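Local coordinates for protein antisigma-factor antagonist, STAS (Rhodobacter sphaeroides, PDB 3OIZ) that is the STAS domain of a probable SulP-like sulfate transporter of the membrane, where it may have a regulatory role, as STAS domains have in related transporters, at residues 14-19 with 43-48; 38-43 with 70-75. All coordinates share one frame; numbering follows the deposited sequence.

Interaction 1. Residues 14-19 with 43-48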
loop_
_atom_site.group_PDB
_atom_site.type_symbol
_atom_site.label_atom_id
_atom_site.label_comp_id
_atom_site.label_asym_id
_atom_site.label_seq_id
_atom_site.Cartn_x
_atom_site.Cartn_y
_atom_site.Cartn_z
ATOM N N ASP A 14 -10.243 -2.660 -17.962
ATOM C CA ASP A 14 -10.389 -4.096 -18.162
ATOM C C ASP A 14 -10.529 -4.915 -16.893
ATOM O O ASP A 14 -10.695 -6.141 -16.972
ATOM C CB ASP A 14 -9.274 -4.674 -19.046
ATOM C CG ASP A 14 -7.889 -4.518 -18.458
ATOM O OD1 ASP A 14 -7.723 -4.143 -17.272
ATOM O OD2 ASP A 14 -6.932 -4.821 -19.212
ATOM N N GLY A 15 -10.428 -4.243 -15.743
ATOM C CA GLY A 15 -10.560 -4.850 -14.433
ATOM C C GLY A 15 -9.332 -5.642 -14.027
ATOM O O GLY A 15 -9.347 -6.296 -12.986
ATOM N N ARG A 16 -8.260 -5.576 -14.828
ATOM C CA ARG A 16 -7.062 -6.394 -14.561
ATOM C C ARG A 16 -5.992 -5.748 -13.667
ATOM O O ARG A 16 -5.123 -6.464 -13.159
ATOM C CB ARG A 16 -6.423 -6.921 -15.857
ATOM C CG ARG A 16 -7.330 -7.893 -16.605
ATOM C CD ARG A 16 -6.685 -8.349 -17.903
ATOM N NE ARG A 16 -7.508 -9.363 -18.561
ATOM C CZ ARG A 16 -7.363 -10.680 -18.433
ATOM N NH1 ARG A 16 -6.397 -11.197 -17.666
ATOM N NH2 ARG A 16 -8.193 -11.487 -19.083
ATOM N N GLU A 17 -6.054 -4.429 -13.473
ATOM C CA GLU A 17 -5.065 -3.744 -12.669
ATOM C C GLU A 17 -5.740 -2.819 -11.682
ATOM O O GLU A 17 -6.669 -2.120 -12.076
ATOM C CB GLU A 17 -4.112 -2.938 -13.564
ATOM C CG GLU A 17 -3.118 -2.076 -12.752
ATOM C CD GLU A 17 -2.113 -1.367 -13.625
ATOM O OE1 GLU A 17 -1.155 -2.014 -14.070
ATOM O OE2 GLU A 17 -2.267 -0.155 -13.862
ATOM N N ARG A 18 -5.282 -2.788 -10.424
ATOM C CA ARG A 18 -5.796 -1.809 -9.468
ATOM C C ARG A 18 -4.624 -0.988 -8.963
ATOM O O ARG A 18 -3.591 -1.559 -8.605
ATOM C CB ARG A 18 -6.486 -2.483 -8.283
ATOM C CG ARG A 18 -7.176 -1.432 -7.382
ATOM C CD ARG A 18 -8.102 -2.003 -6.310
ATOM N NE ARG A 18 -9.296 -2.631 -6.882
ATOM C CZ ARG A 18 -10.458 -2.008 -7.107
ATOM N NH1 ARG A 18 -10.635 -0.690 -6.839
ATOM N NH2 ARG A 18 -11.461 -2.712 -7.600
ATOM N N ILE A 19 -4.766 0.333 -8.963
ATOM C CA ILE A 19 -3.762 1.187 -8.306
ATOM C C ILE A 19 -4.304 1.669 -6.995
ATOM O O ILE A 19 -5.391 2.248 -6.954
ATOM C CB ILE A 19 -3.380 2.404 -9.183
ATOM C CG1 ILE A 19 -2.933 1.902 -10.575
ATOM C CG2 ILE A 19 -2.342 3.293 -8.420
ATOM C CD1 ILE A 19 -2.793 3.010 -11.654
ATOM N N ALA A 43 -9.406 -10.738 -8.048
ATOM C CA ALA A 43 -8.766 -11.305 -9.219
ATOM C C ALA A 43 -8.096 -10.191 -10.037
ATOM O O ALA A 43 -8.779 -9.500 -10.799
ATOM C CB ALA A 43 -9.814 -12.003 -10.072
ATOM N N LEU A 44 -6.775 -10.061 -9.904
ATOM C CA LEU A 44 -6.016 -8.993 -10.565
ATOM C C LEU A 44 -4.777 -9.564 -11.252
ATOM O O LEU A 44 -4.161 -10.498 -10.754
ATOM C CB LEU A 44 -5.587 -7.907 -9.578
ATOM C CG LEU A 44 -6.724 -7.089 -8.957
ATOM C CD1 LEU A 44 -6.206 -6.149 -7.867
ATOM C CD2 LEU A 44 -7.462 -6.306 -10.052
ATOM N N ASP A 45 -4.389 -8.992 -12.375
ATOM C CA ASP A 45 -3.073 -9.326 -12.946
ATOM C C ASP A 45 -1.980 -8.447 -12.347
ATOM O O ASP A 45 -0.852 -8.886 -12.182
ATOM C CB ASP A 45 -3.097 -9.154 -14.444
ATOM C CG ASP A 45 -3.959 -10.197 -15.136
ATOM O OD1 ASP A 45 -4.240 -11.285 -14.566
ATOM O OD2 ASP A 45 -4.365 -9.906 -16.256
ATOM N N ARG A 46 -2.315 -7.197 -12.029
ATOM C CA ARG A 46 -1.303 -6.226 -11.565
ATOM C C ARG A 46 -1.866 -5.376 -10.460
ATOM O O ARG A 46 -3.041 -5.036 -10.472
ATOM C CB ARG A 46 -0.844 -5.323 -12.711
ATOM C CG ARG A 46 -0.081 -6.067 -13.783
ATOM C CD ARG A 46 0.271 -5.176 -15.006
ATOM N NE ARG A 46 -0.875 -4.430 -15.540
ATOM C CZ ARG A 46 -1.811 -4.945 -16.331
ATOM N NH1 ARG A 46 -1.753 -6.227 -16.706
ATOM N NH2 ARG A 46 -2.794 -4.172 -16.769
ATOM N N VAL A 47 -1.006 -5.029 -9.504
ATOM C CA VAL A 47 -1.356 -4.096 -8.464
ATOM C C VAL A 47 -0.231 -3.083 -8.391
ATOM O O VAL A 47 0.952 -3.453 -8.383
ATOM C CB VAL A 47 -1.544 -4.806 -7.088
ATOM C CG1 VAL A 47 -1.707 -3.783 -5.963
ATOM C CG2 VAL A 47 -2.743 -5.740 -7.149
ATOM N N VAL A 48 -0.590 -1.811 -8.305
ATOM C CA VAL A 48 0.387 -0.763 -8.010
ATOM C C VAL A 48 0.026 -0.216 -6.633
ATOM O O VAL A 48 -1.143 0.100 -6.382
ATOM C CB VAL A 48 0.308 0.359 -9.053
ATOM C CG1 VAL A 48 1.269 1.515 -8.677
ATOM C CG2 VAL A 48 0.591 -0.208 -10.441
#
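Arg16 and Asp45 join through both backbone and side chain where two parallel strands begin. The backbone O of Arg16 accepts two hydrogen bonds, from Asp45 N at 2.7 Å and Arg46 N at 3.1 Å, both donors lying in the carbonyl plane. Beyond this fork the pairing is regular: Arg18 N donates to Arg46 O, and Arg18 O receives Val48 N at 3.0 Å with an N-H...O angle of 165°. The axes of strands 17-19 and 46-48 run 4.8 Å apart and only 9° from parallel.

The Arg16 side chain can be followed outward along Asp45. CB and CG each pass 3.6 Å from Asp45 OD2, and CD comes within 3.2 Å of the same oxygen. The chain stays extended as far as NE; NE and CZ pass that oxygen more distantly, and NH1 then turns its N-H back to the syn lone pair of OD2, a salt bridge of 2.8 Å. On the sheet face of Glu17, Arg46 NE makes a second salt bridge to Glu17 OE1, reached from the anti side and 34° out of the carboxylate plane. Farther along that face, Ile19 CG1 lies against Val48 CB, while on the other face Leu44 CD1 rests on Arg18 CB.

The Arg18 guanidinium is engaged elsewhere, by Glu42 and Ser9. Strand 5-11 flanks 17-23 antiparallel, with Leu11 touching Arg18 and Leu44, and strand 78-82 borders 46-51, bonding through its backbone to Asp45 and Val47; the contact thus opens the pairing of the two middle strands of the four-stranded STAS sheet.

Interaction 2. Residues 38-43 with 70-75; sequences FDFREA and LKFRRE
Phe40 and Phe72 bring the two backbones to within 5.6 Å, measured CA to CA, where a loop meets the last turn of a helix. Residues 38-43 have no regular secondary structure, but Asp39 to Glu42 form a type I beta turn whose closing bond, Glu42 N to Asp39 O, is weak at 3.5 Å. An Asx turn overlaps it: Asp39 OD1 accepts from Arg41 N, which approaches from above the carboxylate plane. In 70-75, the helical bond from Arg74 N to Leu70 O is intact, whereas Glu75 N makes weak bonds to the carbonyls of Lys71 and Phe72.

The join is carried by aromatic packing. The Phe40 ring presents its edge to the face of Phe72 in an edge-to-face pair, with centroids 4.8 Å apart and planes at 57°; its CD1 stands above the centre of the Phe72 ring. With CG anti to its carbonyl carbon (chi1 -62°), Phe40 swings its ring from the turn to the helix, where Lys71 covers one face. Lys71 CE lies 3.8 Å from the Phe40 centroid and 26° off the ring normal, a CH-pi contact reached by a bend at chi3. Phe38 CB lies over the opposite face, so carbons meet both sides of the ring, each offset toward its rim. Phe38 CD1 also meets the edge of Phe72 at its CE2, 3.6 Å away, so all three phenyl rings cluster. Just past the end of the helix, Glu75 CG and CB come up against Phe40 O, carbon against oxygen and not a hydrogen bond.

Around this cluster, Met35 of helix 31-36 touches Phe40 and Lys71, and Phe34 meets Phe38 edge-to-face. Ile49 of strand 46-51 also touches Phe38, so the cluster joins the loop and the end of helix 59-74 to the sheet.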
loop_
_atom_site.group_PDB
_atom_site.type_symbol
_atom_site.label_atom_id
_atom_site.label_comp_id
_atom_site.label_asym_id
_atom_site.label_seq_id
_atom_site.Cartn_x
_atom_site.Cartn_y
_atom_site.Cartn_z
ATOM N N PHE A 38 -6.705 -2.914 1.922
ATOM C CA PHE A 38 -6.475 -3.626 0.648
ATOM C C PHE A 38 -7.404 -4.846 0.502
ATOM O O PHE A 38 -7.685 -5.560 1.470
ATOM C CB PHE A 38 -5.000 -4.072 0.559
ATOM C CG PHE A 38 -4.039 -2.935 0.649
ATOM C CD1 PHE A 38 -3.694 -2.218 -0.496
ATOM C CD2 PHE A 38 -3.462 -2.580 1.869
ATOM C CE1 PHE A 38 -2.801 -1.128 -0.427
ATOM C CE2 PHE A 38 -2.573 -1.486 1.963
ATOM C CZ PHE A 38 -2.229 -0.761 0.822
ATOM N N ASP A 39 -7.861 -5.099 -0.712
ATOM C CA ASP A 39 -8.633 -6.304 -0.988
ATOM C C ASP A 39 -7.698 -7.312 -1.655
ATOM O O ASP A 39 -7.533 -7.319 -2.893
ATOM C CB ASP A 39 -9.785 -5.971 -1.936
ATOM C CG ASP A 39 -10.606 -7.205 -2.327
ATOM O OD1 ASP A 39 -10.321 -8.322 -1.808
ATOM O OD2 ASP A 39 -11.534 -7.064 -3.181
ATOM N N PHE A 40 -7.088 -8.166 -0.842
ATOM C CA PHE A 40 -6.079 -9.093 -1.333
ATOM C C PHE A 40 -6.682 -10.203 -2.195
ATOM O O PHE A 40 -5.970 -10.825 -2.993
ATOM C CB PHE A 40 -5.278 -9.672 -0.154
ATOM C CG PHE A 40 -4.520 -8.628 0.622
ATOM C CD1 PHE A 40 -3.463 -7.911 0.043
ATOM C CD2 PHE A 40 -4.890 -8.325 1.923
ATOM C CE1 PHE A 40 -2.786 -6.918 0.762
ATOM C CE2 PHE A 40 -4.208 -7.355 2.653
ATOM C CZ PHE A 40 -3.156 -6.650 2.076
ATOM N N ARG A 41 -7.982 -10.429 -2.080
ATOM C CA ARG A 41 -8.590 -11.578 -2.773
ATOM C C ARG A 41 -9.096 -11.271 -4.172
ATOM O O ARG A 41 -9.480 -12.188 -4.894
ATOM C CB ARG A 41 -9.689 -12.230 -1.917
ATOM C CG ARG A 41 -9.152 -12.760 -0.569
ATOM C CD ARG A 41 -10.086 -13.775 0.123
ATOM N NE ARG A 41 -11.509 -13.395 0.211
ATOM C CZ ARG A 41 -11.994 -12.179 0.496
ATOM N NH1 ARG A 41 -11.191 -11.141 0.757
ATOM N NH2 ARG A 41 -13.312 -11.995 0.521
ATOM N N GLU A 42 -9.022 -9.998 -4.581
ATOM C CA GLU A 42 -9.519 -9.588 -5.901
ATOM C C GLU A 42 -8.709 -10.284 -7.009
ATOM O O GLU A 42 -7.478 -10.430 -6.897
ATOM C CB GLU A 42 -9.420 -8.066 -6.033
ATOM C CG GLU A 42 -10.163 -7.515 -7.251
ATOM C CD GLU A 42 -10.168 -6.003 -7.314
ATOM O OE1 GLU A 42 -9.420 -5.357 -6.541
ATOM O OE2 GLU A 42 -10.950 -5.462 -8.128
ATOM N N ALA A 43 -9.406 -10.738 -8.048
ATOM C CA ALA A 43 -8.766 -11.305 -9.219
ATOM C C ALA A 43 -8.096 -10.191 -10.037
ATOM O O ALA A 43 -8.779 -9.500 -10.799
ATOM C CB ALA A 43 -9.814 -12.003 -10.072
ATOM N N LEU A 70 3.604 -8.684 -0.472
ATOM C CA LEU A 70 3.718 -10.135 -0.491
ATOM C C LEU A 70 2.344 -10.802 -0.651
ATOM O O LEU A 70 2.207 -11.743 -1.447
ATOM C CB LEU A 70 4.387 -10.631 0.804
ATOM C CG LEU A 70 4.605 -12.143 0.910
ATOM C CD1 LEU A 70 5.399 -12.650 -0.310
ATOM C CD2 LEU A 70 5.354 -12.447 2.175
ATOM N N LYS A 71 1.330 -10.297 0.079
ATOM C CA LYS A 71 -0.011 -10.889 0.008
ATOM C C LYS A 71 -0.662 -10.779 -1.361
ATOM O O LYS A 71 -1.302 -11.762 -1.827
ATOM C CB LYS A 71 -0.936 -10.328 1.096
ATOM C CG LYS A 71 -0.541 -10.867 2.494
ATOM C CD LYS A 71 -1.317 -10.217 3.633
ATOM C CE LYS A 71 -2.770 -10.494 3.531
ATOM N NZ LYS A 71 -3.189 -11.456 4.579
ATOM N N PHE A 72 -0.504 -9.618 -2.014
ATOM C CA PHE A 72 -0.925 -9.492 -3.427
ATOM C C PHE A 72 -0.174 -10.426 -4.342
ATOM O O PHE A 72 -0.799 -11.073 -5.202
ATOM C CB PHE A 72 -0.793 -8.058 -3.933
ATOM C CG PHE A 72 -1.923 -7.166 -3.505
ATOM C CD1 PHE A 72 -3.242 -7.436 -3.908
ATOM C CD2 PHE A 72 -1.671 -6.049 -2.763
ATOM C CE1 PHE A 72 -4.283 -6.570 -3.550
ATOM C CE2 PHE A 72 -2.720 -5.182 -2.381
ATOM C CZ PHE A 72 -4.006 -5.441 -2.773
ATOM N N ARG A 73 1.136 -10.567 -4.132
ATOM C CA ARG A 73 1.920 -11.483 -4.980
ATOM C C ARG A 73 1.480 -12.930 -4.812
ATOM O O ARG A 73 1.399 -13.682 -5.785
ATOM C CB ARG A 73 3.425 -11.319 -4.689
ATOM C CG ARG A 73 3.972 -9.992 -5.262
ATOM C CD ARG A 73 5.485 -9.885 -5.088
ATOM N NE ARG A 73 5.985 -8.696 -5.771
ATOM C CZ ARG A 73 6.979 -7.934 -5.325
ATOM N NH1 ARG A 73 7.616 -8.235 -4.178
ATOM N NH2 ARG A 73 7.322 -6.843 -6.011
ATOM N N ARG A 74 1.166 -13.323 -3.583
ATOM C CA ARG A 74 0.743 -14.698 -3.320
ATOM C C ARG A 74 -0.622 -14.995 -3.886
ATOM O O ARG A 74 -0.969 -16.159 -4.056
ATOM C CB ARG A 74 0.690 -14.949 -1.831
ATOM C CG ARG A 74 2.035 -15.024 -1.246
ATOM C CD ARG A 74 1.972 -15.259 0.205
ATOM N NE ARG A 74 3.244 -15.814 0.646
ATOM C CZ ARG A 74 3.690 -15.743 1.895
ATOM N NH1 ARG A 74 2.960 -15.125 2.827
ATOM N NH2 ARG A 74 4.872 -16.276 2.205
ATOM N N GLU A 75 -1.384 -13.944 -4.169
ATOM C CA GLU A 75 -2.706 -14.082 -4.778
ATOM C C GLU A 75 -2.609 -14.025 -6.311
ATOM O O GLU A 75 -3.630 -14.118 -7.008
ATOM C CB GLU A 75 -3.680 -13.053 -4.193
ATOM C CG GLU A 75 -4.200 -13.419 -2.813
ATOM C CD GLU A 75 -5.292 -14.513 -2.856
ATOM O OE1 GLU A 75 -5.719 -14.921 -3.947
ATOM O OE2 GLU A 75 -5.755 -14.959 -1.799
#

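From the N terminus, the chain leaves strand 5-11, turns into strand 17-23 and, after helix 31-36, returns as strand 46-51; interaction 1 closes this excursion of 23 intervening residues. Interaction 2 starts late in this excursion, at 38-43, and runs into Ala43, which both contacts share. It is completed only when helix 59-74 ends, so the two closures cross, with their segments alternating along the chain. Their centres lie about 10 Å apart. Two direct contacts couple them: a salt bridge from Arg18 NE to Glu42 OE1 and packing of Val47 CG2 on Phe72 CD1. Together they tie the parallel strands to the helix layer through the connecting loop.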